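Local coordinates for protein LbaCas13a H328A (C2c2) (Lachnospiraceae bacterium NK4A179, PDB 5WLH) that binds a CRISPR guide RNA and, as a Cas13a enzyme, probably cleaves target RNA under its direction, at residues R896-S910 with A956-S970. Sequence-based numbering, arbitrary orientation.
Sequences RVAGSSELQKWYIVS and AGVDITDVDAVIDLS
Ala956 rests its CB against Glu902 OE2 at the start of a buried contact between two nearly parallel helices, 901-910 and 960-970, whose axes approach to 8.7 Å at a crossing angle of -25°; the second follows the antiparallel hairpin 954-955/958-959, and the nearest atom lies about 6 Å from the bound nucleic acid. Leading into that helix, Val958 packs against the N-terminal turn of the other: CG1 lies 3.5 Å from Ser900 OG, the N-cap oxygen that accepts from Leu903 N, and CG2 meets Leu903 CD2. Asp962 leans its CB on both Leu903 methyls and offers its carboxylate to Arg896 side-on, OD2 taking NE at 2.7 Å and OD1 taking NH2 at 3.0 Å, the two planes only 10° apart. A bend at chi3 (-69°) turns the guanidinium edge to this pair. An asparagine here would probably cost the salt bridge its negative charge, leaving Arg896 more weakly held. Val963 forms a CH-pi contact, CG1 standing over one face of Trp906, 3.8 Å from the five-membered ring centroid, while CG2 turns to Leu903. Val966 presses CG1 onto the backbone at Tyr907 CA and sends CG2 to Val897. Ile967 CD1 reaches Trp906 CE3; Leu969 CD2 touches Tyr907 CE1, on a ring whose OH is hydrogen-bonded to Glu631 OE1. Finally Ser970 OG donates to Ser910 OG at 2.8 Å, and that hydroxyl donates onward to Trp906 O, which Ser910 N reaches from the opposite face of the carbonyl plane.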
loop_
_atom_site.group_PDB
_atom_site.type_symbol
_atom_site.label_atom_id
_atom_site.label_comp_id
_atom_site.label_asym_id
_atom_site.label_seq_id
_atom_site.Cartn_x
_atom_site.Cartn_y
_atom_site.Cartn_z
ATOM N N ARG A 896 32.949 -1.626 9.502
ATOM C CA ARG A 896 31.750 -2.377 9.854
ATOM C C ARG A 896 31.222 -3.166 8.662
ATOM O O ARG A 896 30.757 -4.297 8.824
ATOM C CB ARG A 896 30.700 -1.433 10.430
ATOM C CG ARG A 896 31.124 -0.882 11.794
ATOM C CD ARG A 896 29.973 -0.261 12.565
ATOM N NE ARG A 896 29.495 0.980 11.959
ATOM C CZ ARG A 896 30.013 2.189 12.176
ATOM N NH1 ARG A 896 31.058 2.342 12.981
ATOM N NH2 ARG A 896 29.490 3.250 11.575
ATOM N N VAL A 897 31.305 -2.602 7.453
ATOM C CA VAL A 897 30.930 -3.365 6.265
ATOM C C VAL A 897 31.902 -4.514 6.035
ATOM O O VAL A 897 31.499 -5.609 5.624
ATOM C CB VAL A 897 30.844 -2.444 5.037
ATOM C CG1 VAL A 897 30.735 -3.273 3.740
ATOM C CG2 VAL A 897 29.650 -1.528 5.197
ATOM N N ALA A 898 33.192 -4.295 6.310
ATOM C CA ALA A 898 34.169 -5.370 6.142
ATOM C C ALA A 898 33.792 -6.589 6.974
ATOM O O ALA A 898 33.927 -7.728 6.519
ATOM C CB ALA A 898 35.567 -4.871 6.519
ATOM N N GLY A 899 33.290 -6.369 8.185
ATOM C CA GLY A 899 32.949 -7.451 9.083
ATOM C C GLY A 899 31.500 -7.890 9.085
ATOM O O GLY A 899 31.110 -8.661 9.972
ATOM N N SER A 900 30.685 -7.442 8.125
ATOM C CA SER A 900 29.258 -7.757 8.108
ATOM C C SER A 900 28.828 -8.234 6.723
ATOM O O SER A 900 28.720 -7.434 5.784
ATOM C CB SER A 900 28.434 -6.540 8.535
ATOM O OG SER A 900 27.049 -6.800 8.389
ATOM N N SER A 901 28.546 -9.531 6.611
ATOM C CA SER A 901 27.868 -10.058 5.427
ATOM C C SER A 901 26.535 -9.357 5.178
ATOM O O SER A 901 26.160 -9.113 4.023
ATOM C CB SER A 901 27.643 -11.562 5.585
ATOM O OG SER A 901 28.841 -12.276 5.357
ATOM N N GLU A 902 25.803 -9.019 6.243
ATOM C CA GLU A 902 24.490 -8.401 6.057
ATOM C C GLU A 902 24.608 -6.988 5.496
ATOM O O GLU A 902 23.839 -6.608 4.604
ATOM C CB GLU A 902 23.706 -8.399 7.369
ATOM C CG GLU A 902 22.311 -7.781 7.237
ATOM C CD GLU A 902 21.341 -8.659 6.469
ATOM O OE1 GLU A 902 21.630 -9.871 6.297
ATOM O OE2 GLU A 902 20.284 -8.134 6.043
ATOM N N LEU A 903 25.554 -6.186 6.003
ATOM C CA LEU A 903 25.776 -4.874 5.396
ATOM C C LEU A 903 26.181 -5.015 3.933
ATOM O O LEU A 903 25.737 -4.237 3.080
ATOM C CB LEU A 903 26.835 -4.087 6.172
ATOM C CG LEU A 903 26.328 -3.420 7.456
ATOM C CD1 LEU A 903 27.462 -2.700 8.181
ATOM C CD2 LEU A 903 25.144 -2.452 7.186
ATOM N N GLN A 904 27.001 -6.020 3.610
ATOM C CA GLN A 904 27.365 -6.230 2.211
ATOM C C GLN A 904 26.142 -6.515 1.338
ATOM O O GLN A 904 26.083 -6.084 0.179
ATOM C CB GLN A 904 28.401 -7.345 2.114
ATOM C CG GLN A 904 29.729 -6.915 2.772
ATOM C CD GLN A 904 30.804 -7.996 2.681
ATOM O OE1 GLN A 904 30.646 -8.987 1.975
ATOM N NE2 GLN A 904 31.876 -7.820 3.437
ATOM N N LYS A 905 25.159 -7.241 1.867
ATOM C CA LYS A 905 23.935 -7.474 1.108
ATOM C C LYS A 905 23.196 -6.171 0.829
ATOM O O LYS A 905 22.752 -5.930 -0.301
ATOM C CB LYS A 905 23.003 -8.423 1.858
ATOM C CG LYS A 905 23.510 -9.828 2.076
ATOM C CD LYS A 905 22.382 -10.571 2.799
ATOM C CE LYS A 905 22.891 -11.724 3.600
ATOM N NZ LYS A 905 21.779 -12.270 4.415
ATOM N N TRP A 906 22.985 -5.351 1.864
ATOM C CA TRP A 906 22.301 -4.076 1.644
ATOM C C TRP A 906 23.046 -3.244 0.618
ATOM O O TRP A 906 22.439 -2.566 -0.218
ATOM C CB TRP A 906 22.186 -3.290 2.948
ATOM C CG TRP A 906 21.191 -3.846 3.871
ATOM C CD1 TRP A 906 21.435 -4.643 4.952
ATOM C CD2 TRP A 906 19.772 -3.670 3.811
ATOM N NE1 TRP A 906 20.252 -4.971 5.573
ATOM C CE2 TRP A 906 19.217 -4.382 4.894
ATOM C CE3 TRP A 906 18.918 -2.977 2.948
ATOM C CZ2 TRP A 906 17.846 -4.430 5.133
ATOM C CZ3 TRP A 906 17.556 -3.017 3.192
ATOM C CH2 TRP A 906 17.035 -3.737 4.276
ATOM N N TYR A 907 24.372 -3.274 0.688
ATOM C CA TYR A 907 25.198 -2.572 -0.276
ATOM C C TYR A 907 24.921 -3.034 -1.695
ATOM O O TYR A 907 24.535 -2.232 -2.554
ATOM C CB TYR A 907 26.666 -2.784 0.081
ATOM C CG TYR A 907 27.626 -2.259 -0.949
ATOM C CD1 TYR A 907 27.448 -1.005 -1.533
ATOM C CD2 TYR A 907 28.747 -3.006 -1.308
ATOM C CE1 TYR A 907 28.353 -0.526 -2.478
ATOM C CE2 TYR A 907 29.649 -2.540 -2.237
ATOM C CZ TYR A 907 29.462 -1.295 -2.813
ATOM O OH TYR A 907 30.377 -0.832 -3.740
ATOM N N ILE A 908 25.145 -4.320 -1.974
ATOM C CA ILE A 908 25.038 -4.789 -3.353
ATOM C C ILE A 908 23.604 -4.666 -3.861
ATOM O O ILE A 908 23.378 -4.258 -5.002
ATOM C CB ILE A 908 25.567 -6.228 -3.476
ATOM C CG1 ILE A 908 27.072 -6.245 -3.174
ATOM C CG2 ILE A 908 25.288 -6.801 -4.872
ATOM C CD1 ILE A 908 27.893 -5.342 -4.145
ATOM N N VAL A 909 22.610 -5.016 -3.038
ATOM C CA VAL A 909 21.231 -4.933 -3.519
ATOM C C VAL A 909 20.870 -3.488 -3.854
ATOM O O VAL A 909 20.375 -3.202 -4.949
ATOM C CB VAL A 909 20.253 -5.556 -2.506
ATOM C CG1 VAL A 909 18.801 -5.213 -2.877
ATOM C CG2 VAL A 909 20.417 -7.058 -2.513
ATOM N N SER A 910 21.143 -2.552 -2.938
ATOM C CA SER A 910 20.759 -1.166 -3.216
ATOM C C SER A 910 21.595 -0.587 -4.346
ATOM O O SER A 910 21.099 0.228 -5.135
ATOM C CB SER A 910 20.895 -0.298 -1.966
ATOM O OG SER A 910 22.250 -0.148 -1.578
ATOM N N ALA A 956 17.924 -6.962 11.241
ATOM C CA ALA A 956 18.637 -8.169 10.827
ATOM C C ALA A 956 20.055 -8.193 11.398
ATOM O O ALA A 956 21.008 -8.608 10.734
ATOM C CB ALA A 956 18.658 -8.287 9.301
ATOM N N GLY A 957 20.199 -7.686 12.628
ATOM C CA GLY A 957 21.455 -7.703 13.345
ATOM C C GLY A 957 22.378 -6.520 13.125
ATOM O O GLY A 957 23.419 -6.439 13.792
ATOM N N VAL A 958 22.054 -5.598 12.219
ATOM C CA VAL A 958 22.970 -4.513 11.900
ATOM C C VAL A 958 22.304 -3.178 12.182
ATOM O O VAL A 958 21.075 -3.049 12.147
ATOM C CB VAL A 958 23.467 -4.587 10.441
ATOM C CG1 VAL A 958 24.183 -5.915 10.193
ATOM C CG2 VAL A 958 22.321 -4.422 9.483
ATOM N N ASP A 959 23.133 -2.177 12.459
ATOM C CA ASP A 959 22.637 -0.864 12.844
ATOM C C ASP A 959 21.896 -0.232 11.675
ATOM O O ASP A 959 22.429 -0.174 10.563
ATOM C CB ASP A 959 23.783 0.065 13.250
ATOM C CG ASP A 959 24.370 -0.265 14.605
ATOM O OD1 ASP A 959 23.879 -1.203 15.272
ATOM O OD2 ASP A 959 25.333 0.435 14.995
ATOM N N ILE A 960 20.679 0.260 11.934
ATOM C CA ILE A 960 19.927 0.932 10.879
ATOM C C ILE A 960 20.694 2.134 10.347
ATOM O O ILE A 960 20.638 2.436 9.147
ATOM C CB ILE A 960 18.533 1.333 11.386
ATOM C CG1 ILE A 960 17.668 0.083 11.556
ATOM C CG2 ILE A 960 17.861 2.332 10.396
ATOM C CD1 ILE A 960 16.440 0.301 12.422
ATOM N N THR A 961 21.426 2.839 11.223
ATOM C CA THR A 961 22.228 3.981 10.772
ATOM C C THR A 961 23.278 3.555 9.749
ATOM O O THR A 961 23.575 4.302 8.815
ATOM C CB THR A 961 22.883 4.681 11.971
ATOM O OG1 THR A 961 21.863 5.117 12.880
ATOM C CG2 THR A 961 23.689 5.908 11.524
ATOM N N ASP A 962 23.849 2.352 9.900
ATOM C CA ASP A 962 24.788 1.858 8.899
ATOM C C ASP A 962 24.075 1.478 7.614
ATOM O O ASP A 962 24.573 1.763 6.518
ATOM C CB ASP A 962 25.563 0.652 9.422
ATOM C CG ASP A 962 26.566 1.028 10.490
ATOM O OD1 ASP A 962 26.889 2.235 10.614
ATOM O OD2 ASP A 962 27.018 0.116 11.198
ATOM N N VAL A 963 22.930 0.804 7.728
ATOM C CA VAL A 963 22.165 0.449 6.538
ATOM C C VAL A 963 21.805 1.699 5.776
ATOM O O VAL A 963 21.921 1.758 4.546
ATOM C CB VAL A 963 20.905 -0.343 6.914
ATOM C CG1 VAL A 963 20.132 -0.694 5.636
ATOM C CG2 VAL A 963 21.307 -1.607 7.649
ATOM N N ASP A 964 21.331 2.709 6.510
ATOM C CA ASP A 964 20.986 3.993 5.930
ATOM C C ASP A 964 22.149 4.567 5.139
ATOM O O ASP A 964 21.999 4.927 3.967
ATOM C CB ASP A 964 20.536 4.944 7.034
ATOM C CG ASP A 964 19.890 6.203 6.490
ATOM O OD1 ASP A 964 20.622 7.055 5.934
ATOM O OD2 ASP A 964 18.647 6.339 6.590
ATOM N N ALA A 965 23.333 4.631 5.762
ATOM C CA ALA A 965 24.487 5.217 5.093
ATOM C C ALA A 965 24.855 4.429 3.850
ATOM O O ALA A 965 25.262 5.005 2.840
ATOM C CB ALA A 965 25.671 5.265 6.059
ATOM N N VAL A 966 24.724 3.103 3.908
ATOM C CA VAL A 966 25.055 2.285 2.749
ATOM C C VAL A 966 24.088 2.564 1.610
ATOM O O VAL A 966 24.498 2.771 0.461
ATOM C CB VAL A 966 25.044 0.798 3.124
ATOM C CG1 VAL A 966 25.087 -0.022 1.879
ATOM C CG2 VAL A 966 26.245 0.468 4.035
ATOM N N ILE A 967 22.787 2.529 1.903
ATOM C CA ILE A 967 21.817 2.781 0.842
ATOM C C ILE A 967 21.996 4.183 0.289
ATOM O O ILE A 967 21.938 4.395 -0.924
ATOM C CB ILE A 967 20.382 2.564 1.340
ATOM C CG1 ILE A 967 20.194 1.139 1.849
ATOM C CG2 ILE A 967 19.392 2.830 0.184
ATOM C CD1 ILE A 967 18.764 0.862 2.314
ATOM N N ASP A 968 22.207 5.160 1.178
ATOM C CA ASP A 968 22.428 6.539 0.753
ATOM C C ASP A 968 23.629 6.639 -0.178
ATOM O O ASP A 968 23.597 7.385 -1.172
ATOM C CB ASP A 968 22.608 7.430 1.980
ATOM C CG ASP A 968 22.995 8.856 1.617
ATOM O OD1 ASP A 968 22.091 9.668 1.354
ATOM O OD2 ASP A 968 24.212 9.155 1.583
ATOM N N LEU A 969 24.688 5.876 0.113
ATOM C CA LEU A 969 25.833 5.828 -0.792
ATOM C C LEU A 969 25.401 5.332 -2.163
ATOM O O LEU A 969 25.772 5.916 -3.186
ATOM C CB LEU A 969 26.945 4.950 -0.199
ATOM C CG LEU A 969 28.116 4.630 -1.134
ATOM C CD1 LEU A 969 29.463 4.683 -0.403
ATOM C CD2 LEU A 969 27.933 3.260 -1.810
ATOM N N SER A 970 24.544 4.304 -2.200
ATOM C CA SER A 970 24.025 3.813 -3.470
ATOM C C SER A 970 23.165 4.856 -4.176
ATOM O O SER A 970 23.297 5.053 -5.391
ATOM C CB SER A 970 23.230 2.523 -3.240
ATOM O OG SER A 970 24.112 1.462 -2.958
#